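Local atomic coordinates of glutathione peroxidase-like protein (Trypanosoma brucei, PDB entry 3DWV), a protein that probably reduces hydroperoxides as a glutathione peroxidase-type enzyme that draws its electrons from tryparedoxin. Residues Leu50-Ala55 and Lys172-Lys177; Glu66-Leu71 and Phe80-Phe85. The protein carries 1 engineered substitution. One frame throughout, in Å; residues are numbered along the deposited sequence. Where two conformers were deposited one is given.

From the N terminus the chain first lays down strand 49-54, then helix 64-75, then strand 81-86, which pairs parallel to the first strand. Interaction 2 closes the short turn between helix 64-75 and strand 81-86, with eight residues between its segments. Interaction 1 closes a far longer loop: 116 residues pass before helix 171-181 comes back to strand 49-54, and interaction 2 is nested inside that loop. The two contacts lie about 7 Å apart, centre to centre, and meet at several points, among them Leu50 CD1 on Leu71 CD1 at 3.6 Å and Tyr52 CE1 on Ala68 CB at 3.4 Å. Together they tie two helices to neighbouring strands of one mixed sheet.

Interaction 1. Residues Leu50-Ala55 and Lys172-Lys177; sequences LIYNVA and KDIEEK
Ile174 of helix 171-181 overlaps two residues of strand 49-54 with its two branches. Its CG2 methyl approaches CD1 of Leu50 at 4.2 Å, while the end of the longer branch, CD1, lies 4.1 Å from the phenolic OH of Tyr52. The split follows from the first torsion: CG1 stands anti to the carbonyl carbon (chi1 -66°), and CG2 lies beside it, anti to the backbone N. With chi2 near 180° the ethyl arm is extended, and it carries CD1 past the level of CG2. Leu50 and Ile174 meet at a slant, methyl against methyl. Tyr52 instead comes from the opposite direction, and within the two segments it meets the isoleucine through its hydroxyl oxygen, beyond the ring. The backbones remain well apart, the nearest CA atoms, Leu50 CA and Ile174 CA, being 9.6 Å from each other, and the two segments bury just 90 Å² between them. This is the helix-on-sheet layer of the thioredoxin-like fold of the glutathione peroxidase family, in which helix 171-181 and helix 64-75 share one face of the sheet. Leu71 of helix 64-75 touches both Leu50 and Ile174, Thr67 and Ala68 of that helix touch Tyr52, and strand 152-155 adds Ser152 and Leu154 against Leu50. Ile51, the residue between the two contact points on the strand, points to the other face of the sheet, where it meets Phe85. Glu175, next to Ile174 on the helix, is engaged elsewhere: its OE2 forms a salt bridge with Lys74 NZ and a hydrogen bond with Tyr75 OH, which joins the two helices by polar contacts beside the apolar one.

Interaction 2. Residues Glu66-Leu71 and Phe80-Phe85; sequences ETATTL and FTVLAF. Unlike the reference sequence in segment 66-71: Thr70 (reference Ala).
Ala68 is the first residue of segment 66-71 to touch strand 81-86, its CB lying 4.2 Å from CG1 of Val82. The carbonyl oxygen of the same alanine faces the other methyl, Val82 CG2, at 3.9 Å, so both branches of the valine are used. Here the backbones come closest, Ala68 CA to Val82 CA 6.9 Å. Thr70, which differs from the reference sequence, belongs to the helix's remote side: its OG1 donates to Glu66 O at 2.8 Å, from above the carbonyl plane, while its own N reaches that oxygen from the opposite face. One turn after Ala68, Leu71 meets Phe80. Its CB is 4.0 Å from Phe80 CE2, and its carbonyl oxygen lies 3.6 Å from the same carbon, oblique to the ring. Phe80 CG stands anti to the backbone N (chi1 176°), which sets CE2 beside Leu71. Leu178 of helix 171-181 and Tyr75 also touch this ring. The contact packs the helix of a beta-alpha-beta unit onto its second strand and onto Phe80. The side chains that meet are apolar and buried, and two helix carbonyl oxygens lie against carbon atoms, so the direct contact rests on shape and van der Waals fit.

Interaction 1. Residues Leu50-Ala55 and Lys172-Lys177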
loop_
_atom_site.group_PDB
_atom_site.type_symbol
_atom_site.label_atom_id
_atom_site.label_comp_id
_atom_site.label_asym_id
_atom_site.label_seq_id
_atom_site.Cartn_x
_atom_site.Cartn_y
_atom_site.Cartn_z
ATOM N N LEU A 50 -1.238 3.995 6.485
ATOM C CA LEU A 50 -0.611 4.055 5.182
ATOM C C LEU A 50 -0.675 2.666 4.537
ATOM O O LEU A 50 -0.276 1.739 5.253
ATOM C CB LEU A 50 0.876 4.381 5.296
ATOM C CG LEU A 50 1.390 5.771 5.019
ATOM C CD1 LEU A 50 2.915 5.747 5.132
ATOM C CD2 LEU A 50 0.926 6.320 3.681
ATOM N N ILE A 51 -1.141 2.610 3.286
ATOM C CA ILE A 51 -1.233 1.304 2.615
ATOM C C ILE A 51 -0.303 1.284 1.415
ATOM O O ILE A 51 -0.474 2.038 0.453
ATOM C CB ILE A 51 -2.661 0.957 2.190
ATOM C CG1 ILE A 51 -3.626 1.006 3.396
ATOM C CG2 ILE A 51 -2.681 -0.396 1.479
ATOM C CD1 ILE A 51 -5.083 0.729 2.967
ATOM N N TYR A 52 0.695 0.396 1.559
ATOM C CA TYR A 52 1.643 0.169 0.495
ATOM C C TYR A 52 1.434 -1.099 -0.333
ATOM O O TYR A 52 1.018 -2.101 0.275
ATOM C CB TYR A 52 3.017 0.009 1.128
ATOM C CG TYR A 52 3.705 1.220 1.694
ATOM C CD1 TYR A 52 3.465 1.683 2.971
ATOM C CD2 TYR A 52 4.646 1.901 0.911
ATOM C CE1 TYR A 52 4.134 2.810 3.465
ATOM C CE2 TYR A 52 5.315 3.004 1.406
ATOM C CZ TYR A 52 5.058 3.464 2.673
ATOM O OH TYR A 52 5.729 4.567 3.164
ATOM N N ASN A 53 1.712 -1.057 -1.626
ATOM C CA ASN A 53 1.902 -2.301 -2.392
ATOM C C ASN A 53 3.385 -2.681 -2.378
ATOM O O ASN A 53 4.224 -1.788 -2.454
ATOM C CB ASN A 53 1.384 -2.187 -3.835
ATOM C CG ASN A 53 2.089 -1.088 -4.633
ATOM O OD1 ASN A 53 1.811 0.087 -4.375
ATOM N ND2 ASN A 53 2.963 -1.395 -5.587
ATOM N N VAL A 54 3.688 -3.979 -2.264
ATOM C CA VAL A 54 5.112 -4.373 -2.131
ATOM C C VAL A 54 5.329 -5.523 -3.094
ATOM O O VAL A 54 4.420 -5.973 -3.831
ATOM C CB VAL A 54 5.458 -4.710 -0.669
ATOM C CG1 VAL A 54 5.114 -3.535 0.281
ATOM C CG2 VAL A 54 4.693 -5.940 -0.194
ATOM N N ALA A 55 6.526 -6.032 -3.090
ATOM C CA ALA A 55 6.891 -7.157 -3.954
ATOM C C ALA A 55 8.120 -7.835 -3.324
ATOM O O ALA A 55 8.607 -7.323 -2.306
ATOM C CB ALA A 55 7.137 -6.704 -5.387
ATOM N N LYS A 172 9.522 13.300 5.680
ATOM C CA LYS A 172 9.001 14.655 5.930
ATOM C C LYS A 172 7.805 15.037 5.075
ATOM O O LYS A 172 6.841 15.711 5.477
ATOM C CB LYS A 172 10.144 15.658 5.730
ATOM C CG LYS A 172 9.829 17.054 6.195
ATOM C CD LYS A 172 9.444 17.117 7.667
ATOM C CE LYS A 172 10.107 18.262 8.409
ATOM N NZ LYS A 172 9.253 18.777 9.513
ATOM N N ASP A 173 7.787 14.601 3.815
ATOM C CA ASP A 173 6.660 14.857 2.921
ATOM C C ASP A 173 5.413 14.134 3.417
ATOM O O ASP A 173 4.306 14.613 3.324
ATOM C CB ASP A 173 6.971 14.379 1.503
ATOM C CG ASP A 173 7.859 15.364 0.753
ATOM O OD1 ASP A 173 8.018 16.525 1.195
ATOM O OD2 ASP A 173 8.397 14.949 -0.303
ATOM N N ILE A 174 5.607 12.952 3.950
ATOM C CA ILE A 174 4.429 12.171 4.358
ATOM C C ILE A 174 3.966 12.717 5.695
ATOM O O ILE A 174 2.774 12.902 5.917
ATOM C CB ILE A 174 4.765 10.666 4.339
ATOM C CG1 ILE A 174 5.064 10.116 2.947
ATOM C CG2 ILE A 174 3.637 9.859 4.948
ATOM C CD1 ILE A 174 5.189 8.615 2.784
ATOM N N GLU A 175 4.892 13.014 6.595
ATOM C CA GLU A 175 4.570 13.676 7.855
ATOM C C GLU A 175 3.767 14.964 7.692
ATOM O O GLU A 175 2.846 15.203 8.498
ATOM C CB GLU A 175 5.889 13.951 8.615
ATOM C CG GLU A 175 6.394 12.705 9.324
ATOM C CD GLU A 175 7.632 12.993 10.152
ATOM O OE1 GLU A 175 8.389 13.956 9.845
ATOM O OE2 GLU A 175 7.869 12.258 11.128
ATOM N N GLU A 176 4.054 15.810 6.697
ATOM C CA GLU A 176 3.261 17.023 6.466
ATOM C C GLU A 176 1.756 16.731 6.441
ATOM O O GLU A 176 0.947 17.474 6.999
ATOM C CB GLU A 176 3.643 17.699 5.154
ATOM C CG GLU A 176 5.107 17.879 4.858
ATOM C CD GLU A 176 5.877 18.584 5.955
ATOM O OE1 GLU A 176 6.391 17.906 6.878
ATOM O OE2 GLU A 176 5.991 19.826 5.909
ATOM N N LYS A 177 1.382 15.621 5.800
ATOM C CA LYS A 177 -0.001 15.176 5.700
ATOM C C LYS A 177 -0.453 14.355 6.915
ATOM O O LYS A 177 -1.593 14.481 7.417
ATOM C CB LYS A 177 -0.221 14.294 4.471
ATOM C CG LYS A 177 0.226 14.845 3.132
ATOM C CD LYS A 177 -0.103 16.320 2.995
ATOM C CE LYS A 177 0.293 16.808 1.594
ATOM N NZ LYS A 177 0.365 18.284 1.569
#

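Interaction 2. Residues Glu66-Leu71 and Phe80-Phe85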
loop_
_atom_site.group_PDB
_atom_site.type_symbol
_atom_site.label_atom_id
_atom_site.label_comp_id
_atom_site.label_asym_id
_atom_site.label_seq_id
_atom_site.Cartn_x
_atom_site.Cartn_y
_atom_site.Cartn_z
ATOM N N GLU A 66 12.450 1.865 3.849
ATOM C CA GLU A 66 12.973 2.635 4.970
ATOM C C GLU A 66 11.896 3.593 5.468
ATOM O O GLU A 66 11.666 3.721 6.662
ATOM C CB GLU A 66 14.201 3.450 4.601
ATOM C CG GLU A 66 15.464 2.716 4.194
ATOM C CD GLU A 66 16.439 3.689 3.535
ATOM O OE1 GLU A 66 17.114 4.452 4.263
ATOM O OE2 GLU A 66 16.497 3.697 2.289
ATOM N N THR A 67 11.246 4.247 4.502
ATOM C CA THR A 67 10.203 5.219 4.832
ATOM C C THR A 67 9.045 4.551 5.557
ATOM O O THR A 67 8.683 5.025 6.634
ATOM C CB THR A 67 9.692 5.932 3.578
ATOM O OG1 THR A 67 10.794 6.699 3.077
ATOM C CG2 THR A 67 8.623 6.945 3.934
ATOM N N ALA A 68 8.509 3.487 4.982
ATOM C CA ALA A 68 7.372 2.788 5.647
ATOM C C ALA A 68 7.778 2.340 7.043
ATOM O O ALA A 68 6.989 2.447 7.976
ATOM C CB ALA A 68 6.909 1.561 4.874
ATOM N N THR A 69 8.981 1.805 7.237
ATOM C CA THR A 69 9.328 1.231 8.544
ATOM C C THR A 69 9.528 2.332 9.575
ATOM O O THR A 69 9.086 2.247 10.738
ATOM C CB THR A 69 10.600 0.387 8.383
ATOM O OG1 THR A 69 10.312 -0.741 7.498
ATOM C CG2 THR A 69 11.079 -0.151 9.717
ATOM N N THR A 70 10.238 3.373 9.117
ATOM C CA THR A 70 10.415 4.537 9.969
ATOM C C THR A 70 9.086 5.104 10.455
ATOM O O THR A 70 8.947 5.370 11.654
ATOM C CB THR A 70 11.154 5.659 9.224
ATOM O OG1 THR A 70 12.464 5.147 8.881
ATOM C CG2 THR A 70 11.301 6.872 10.146
ATOM N N LEU A 71 8.112 5.282 9.537
ATOM C CA LEU A 71 6.845 5.892 9.968
ATOM C C LEU A 71 6.083 4.944 10.873
ATOM O O LEU A 71 5.528 5.370 11.905
ATOM C CB LEU A 71 5.951 6.244 8.782
ATOM C CG LEU A 71 6.451 7.372 7.877
ATOM C CD1 LEU A 71 5.746 7.402 6.523
ATOM C CD2 LEU A 71 6.294 8.688 8.608
ATOM N N PHE A 80 -1.459 4.589 14.676
ATOM C CA PHE A 80 -1.152 4.494 13.280
ATOM C C PHE A 80 -0.784 3.081 12.864
ATOM O O PHE A 80 -0.253 2.301 13.667
ATOM C CB PHE A 80 0.005 5.454 13.022
ATOM C CG PHE A 80 0.575 5.473 11.609
ATOM C CD1 PHE A 80 -0.120 6.026 10.545
ATOM C CD2 PHE A 80 1.844 4.945 11.388
ATOM C CE1 PHE A 80 0.441 6.076 9.284
ATOM C CE2 PHE A 80 2.422 4.991 10.152
ATOM C CZ PHE A 80 1.730 5.579 9.105
ATOM N N THR A 81 -1.054 2.693 11.609
ATOM C CA THR A 81 -0.421 1.419 11.165
ATOM C C THR A 81 -0.029 1.573 9.701
ATOM O O THR A 81 -0.489 2.495 9.013
ATOM C CB THR A 81 -1.258 0.167 11.441
ATOM O OG1 THR A 81 -0.443 -1.039 11.295
ATOM C CG2 THR A 81 -2.419 0.052 10.459
ATOM N N VAL A 82 0.855 0.678 9.273
ATOM C CA VAL A 82 1.202 0.533 7.855
ATOM C C VAL A 82 0.727 -0.855 7.448
ATOM O O VAL A 82 1.047 -1.807 8.207
ATOM C CB VAL A 82 2.722 0.685 7.686
ATOM C CG1 VAL A 82 3.138 0.255 6.295
ATOM C CG2 VAL A 82 3.115 2.123 8.039
ATOM N N LEU A 83 0.028 -1.002 6.325
ATOM C CA LEU A 83 -0.334 -2.319 5.836
ATOM C C LEU A 83 0.316 -2.556 4.477
ATOM O O LEU A 83 0.276 -1.611 3.659
ATOM C CB LEU A 83 -1.845 -2.430 5.619
ATOM C CG LEU A 83 -2.718 -2.202 6.854
ATOM C CD1 LEU A 83 -4.190 -2.380 6.489
ATOM C CD2 LEU A 83 -2.409 -3.201 7.963
ATOM N N ALA A 84 0.839 -3.755 4.219
ATOM C CA ALA A 84 1.495 -4.021 2.946
ATOM C C ALA A 84 0.739 -5.092 2.137
ATOM O O ALA A 84 0.524 -6.164 2.659
ATOM C CB ALA A 84 2.953 -4.474 3.133
ATOM N N PHE A 85 0.400 -4.753 0.889
ATOM C CA PHE A 85 -0.190 -5.727 -0.018
ATOM C C PHE A 85 0.832 -6.171 -1.053
ATOM O O PHE A 85 1.203 -5.334 -1.904
ATOM C CB PHE A 85 -1.395 -5.129 -0.776
ATOM C CG PHE A 85 -2.634 -5.025 0.090
ATOM C CD1 PHE A 85 -2.818 -3.916 0.885
ATOM C CD2 PHE A 85 -3.618 -6.010 0.090
ATOM C CE1 PHE A 85 -3.957 -3.762 1.646
ATOM C CE2 PHE A 85 -4.754 -5.880 0.858
ATOM C CZ PHE A 85 -4.924 -4.756 1.646
#